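Local coordinates for pyridine nucleotide-disulphide oxidoreductase dimerisation region (Escherichia coli BL21, PDB 6KYY), which is an FAD-containing flavoprotein disulfide reductase that binds copper(II) and is probably involved in resistance to reactive chlorine species, at residues N293-G298 against R318-G323. Sequence-based numbering, arbitrary orientation.
Sequences NIWAMG and RDELLG
Trp295 and Glu320 make the one hydrogen bond between residues 293-298 and 318-323, which joins strand 294-296 to the end of helix 307-321, a case in which long side chains, not backbones, make the contact: the nearest CA atoms, those of Trp295 and Glu320, are 11.3 Å apart. Trp295 NE1 donates to Glu320 OE2 over 3.3 Å, and the bond is weak, bent to 140° at the hydrogen. The acceptor sits at the edge of the indole, in its plane, while the carboxylate is turned 68° from the ring. Glu320 covers the distance because CG lies anti to the backbone N (chi1 -177°) and the chain runs on extended, carrying OE2 to the ring. The same oxygen has a second weak hydrogen bond, with His288 NE2, whose ring also meets the indole.

Within the fold of this pyridine nucleotide-disulfide oxidoreductase, the strand pairs in parallel with strand 130-132 of the mixed sheet of the FAD-binding domain. It leads into Gly298, which touches the flavin cofactor, and after a short loop the chain enters helix 307-321. The Trp295 side chain is about 12 Å from FAD.

The apolar part rests on one methyl: Leu321 CD2 approaches Trp295 CZ2 to 4.0 Å, coming obliquely at the six-membered ring, with the two side chains running antiparallel alongside each other. Phe131 stacks on the indole and also meets Leu321, whereas Val317, one turn back along the helix, packs against both Trp295 and Met297.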
ATOM      1  N   ASN B 293      17.126 -24.415 -28.583  1.00 29.07           N
ATOM      2  CA  ASN B 293      17.173 -22.992 -28.914  1.00 22.92           C
ATOM      3  C   ASN B 293      15.785 -22.368 -29.025  1.00 25.40           C
ATOM      4  O   ASN B 293      15.628 -21.302 -29.630  1.00 23.01           O
ATOM      5  CB  ASN B 293      17.971 -22.737 -30.198  1.00 22.52           C
ATOM      6  CG  ASN B 293      19.435 -23.094 -30.051  1.00 25.01           C
ATOM      7  OD1 ASN B 293      20.173 -22.441 -29.312  1.00 27.77           O
ATOM      8  ND2 ASN B 293      19.865 -24.133 -30.757  1.00 18.47           N
ATOM      9  N   ILE B 294      14.769 -23.004 -28.445  1.00 15.63           N
ATOM     10  CA  ILE B 294      13.420 -22.452 -28.383  1.00 18.34           C
ATOM     11  C   ILE B 294      13.007 -22.384 -26.920  1.00 18.23           C
ATOM     12  O   ILE B 294      13.028 -23.400 -26.214  1.00 16.01           O
ATOM     13  CB  ILE B 294      12.415 -23.281 -29.196  1.00 22.14           C
ATOM     14  CG1 ILE B 294      12.692 -23.152 -30.698  1.00 31.13           C
ATOM     15  CG2 ILE B 294      10.985 -22.869 -28.849  1.00 15.92           C
ATOM     16  CD1 ILE B 294      12.243 -21.842 -31.302  1.00 47.94           C
ATOM     17  N   TRP B 295      12.640 -21.190 -26.466  1.00 21.30           N
ATOM     18  CA  TRP B 295      12.171 -20.966 -25.109  1.00 21.08           C
ATOM     19  C   TRP B 295      10.684 -20.642 -25.116  1.00 18.38           C
ATOM     20  O   TRP B 295      10.112 -20.251 -26.138  1.00 17.22           O
ATOM     21  CB  TRP B 295      12.936 -19.819 -24.437  1.00 18.26           C
ATOM     22  CG  TRP B 295      14.335 -20.148 -24.019  1.00 18.81           C
ATOM     23  CD1 TRP B 295      14.771 -20.403 -22.752  1.00 20.07           C
ATOM     24  CD2 TRP B 295      15.488 -20.233 -24.864  1.00 27.39           C
ATOM     25  NE1 TRP B 295      16.121 -20.652 -22.756  1.00 18.30           N
ATOM     26  CE2 TRP B 295      16.586 -20.554 -24.041  1.00 19.42           C
ATOM     27  CE3 TRP B 295      15.699 -20.074 -26.237  1.00 25.63           C
ATOM     28  CZ2 TRP B 295      17.875 -20.719 -24.546  1.00 29.59           C
ATOM     29  CZ3 TRP B 295      16.979 -20.236 -26.735  1.00 26.75           C
ATOM     30  CH2 TRP B 295      18.049 -20.557 -25.893  1.00 31.42           C
ATOM     31  N   ALA B 296      10.060 -20.802 -23.953  1.00 12.57           N
ATOM     32  CA  ALA B 296       8.679 -20.393 -23.739  1.00 16.71           C
ATOM     33  C   ALA B 296       8.596 -19.642 -22.421  1.00 22.71           C
ATOM     34  O   ALA B 296       9.158 -20.085 -21.413  1.00 16.15           O
ATOM     35  CB  ALA B 296       7.731 -21.593 -23.735  1.00 14.09           C
ATOM     36  N   MET B 297       7.901 -18.507 -22.431  1.00 15.64           N
ATOM     37  CA  MET B 297       7.771 -17.668 -21.252  1.00  8.52           C
ATOM     38  C   MET B 297       6.327 -17.215 -21.110  1.00 10.18           C
ATOM     39  O   MET B 297       5.629 -16.991 -22.101  1.00 16.11           O
ATOM     40  CB  MET B 297       8.690 -16.441 -21.328  1.00 10.30           C
ATOM     41  CG  MET B 297      10.173 -16.748 -21.213  1.00 14.96           C
ATOM     42  SD  MET B 297      11.190 -15.403 -21.846  1.00 16.72           S
ATOM     43  CE  MET B 297      10.427 -15.129 -23.441  1.00 11.60           C
ATOM     44  N   GLY B 298       5.887 -17.083 -19.865  1.00 10.68           N
ATOM     45  CA  GLY B 298       4.575 -16.537 -19.583  1.00 10.65           C
ATOM     46  C   GLY B 298       3.481 -17.587 -19.543  1.00 20.00           C
ATOM     47  O   GLY B 298       3.715 -18.789 -19.384  1.00 17.93           O
ATOM     48  N   ARG B 318      17.242 -14.594 -18.826  1.00 18.97           N
ATOM     49  CA  ARG B 318      18.310 -13.599 -18.827  1.00 19.26           C
ATOM     50  C   ARG B 318      19.523 -14.092 -18.052  1.00 18.60           C
ATOM     51  O   ARG B 318      20.656 -13.710 -18.364  1.00 22.82           O
ATOM     52  CB  ARG B 318      17.810 -12.276 -18.246  1.00 13.80           C
ATOM     53  CG  ARG B 318      18.761 -11.105 -18.446  1.00 18.39           C
ATOM     54  CD  ARG B 318      19.467 -10.734 -17.148  1.00 26.02           C
ATOM     55  NE  ARG B 318      20.688  -9.965 -17.384  1.00 18.27           N
ATOM     56  CZ  ARG B 318      21.879 -10.285 -16.888  1.00 21.35           C
ATOM     57  NH1 ARG B 318      22.937  -9.529 -17.154  1.00 24.10           N
ATOM     58  NH2 ARG B 318      22.016 -11.363 -16.128  1.00 36.50           N
ATOM     59  N   ASP B 319      19.306 -14.942 -17.047  1.00  8.35           N
ATOM     60  CA  ASP B 319      20.415 -15.516 -16.297  1.00 10.61           C
ATOM     61  C   ASP B 319      21.149 -16.592 -17.085  1.00 24.37           C
ATOM     62  O   ASP B 319      22.276 -16.945 -16.726  1.00 30.80           O
ATOM     63  CB  ASP B 319      19.911 -16.092 -14.974  1.00 13.69           C
ATOM     64  CG  ASP B 319      21.006 -16.200 -13.933  1.00 29.49           C
ATOM     65  OD1 ASP B 319      21.977 -15.418 -14.003  1.00 19.58           O
ATOM     66  OD2 ASP B 319      20.895 -17.066 -13.041  1.00 23.76           O
ATOM     67  N   GLU B 320      20.541 -17.126 -18.143  1.00 21.74           N
ATOM     68  CA  GLU B 320      21.208 -18.130 -18.961  1.00 21.73           C
ATOM     69  C   GLU B 320      21.941 -17.516 -20.148  1.00 24.96           C
ATOM     70  O   GLU B 320      23.061 -17.930 -20.465  1.00 25.25           O
ATOM     71  CB  GLU B 320      20.197 -19.166 -19.460  1.00 14.57           C
ATOM     72  CG  GLU B 320      20.825 -20.296 -20.260  1.00 28.80           C
ATOM     73  CD  GLU B 320      19.888 -21.468 -20.458  1.00 15.52           C
ATOM     74  OE1 GLU B 320      20.014 -22.463 -19.715  1.00 45.03           O
ATOM     75  OE2 GLU B 320      19.029 -21.396 -21.361  1.00 17.55           O
ATOM     76  N   LEU B 321      21.333 -16.528 -20.806  1.00 38.73           N
ATOM     77  CA  LEU B 321      21.935 -15.946 -21.999  1.00 18.72           C
ATOM     78  C   LEU B 321      23.022 -14.931 -21.670  1.00 29.94           C
ATOM     79  O   LEU B 321      23.962 -14.764 -22.455  1.00 24.96           O
ATOM     80  CB  LEU B 321      20.860 -15.284 -22.862  1.00 12.04           C
ATOM     81  CG  LEU B 321      19.613 -16.107 -23.179  1.00 22.39           C
ATOM     82  CD1 LEU B 321      18.630 -15.284 -23.996  1.00 22.02           C
ATOM     83  CD2 LEU B 321      19.985 -17.387 -23.909  1.00 14.74           C
ATOM     84  N   LEU B 322      22.919 -14.246 -20.531  1.00 19.72           N
ATOM     85  CA  LEU B 322      23.820 -13.146 -20.217  1.00 12.36           C
ATOM     86  C   LEU B 322      24.739 -13.435 -19.034  1.00 23.73           C
ATOM     87  O   LEU B 322      25.424 -12.522 -18.559  1.00 19.10           O
ATOM     88  CB  LEU B 322      23.014 -11.867 -19.978  1.00 14.48           C
ATOM     89  CG  LEU B 322      22.288 -11.345 -21.223  1.00 10.51           C
ATOM     90  CD1 LEU B 322      21.840  -9.902 -21.042  1.00 12.85           C
ATOM     91  CD2 LEU B 322      23.164 -11.482 -22.462  1.00 14.05           C
ATOM     92  N   GLY B 323      24.775 -14.668 -18.546  1.00 26.47           N
ATOM     93  CA  GLY B 323      25.824 -15.106 -17.646  1.00 39.65           C
ATOM     94  C   GLY B 323      25.330 -15.351 -16.229  1.00 33.68           C
ATOM     95  O   GLY B 323      24.150 -15.204 -15.908  1.00 38.36           O
TER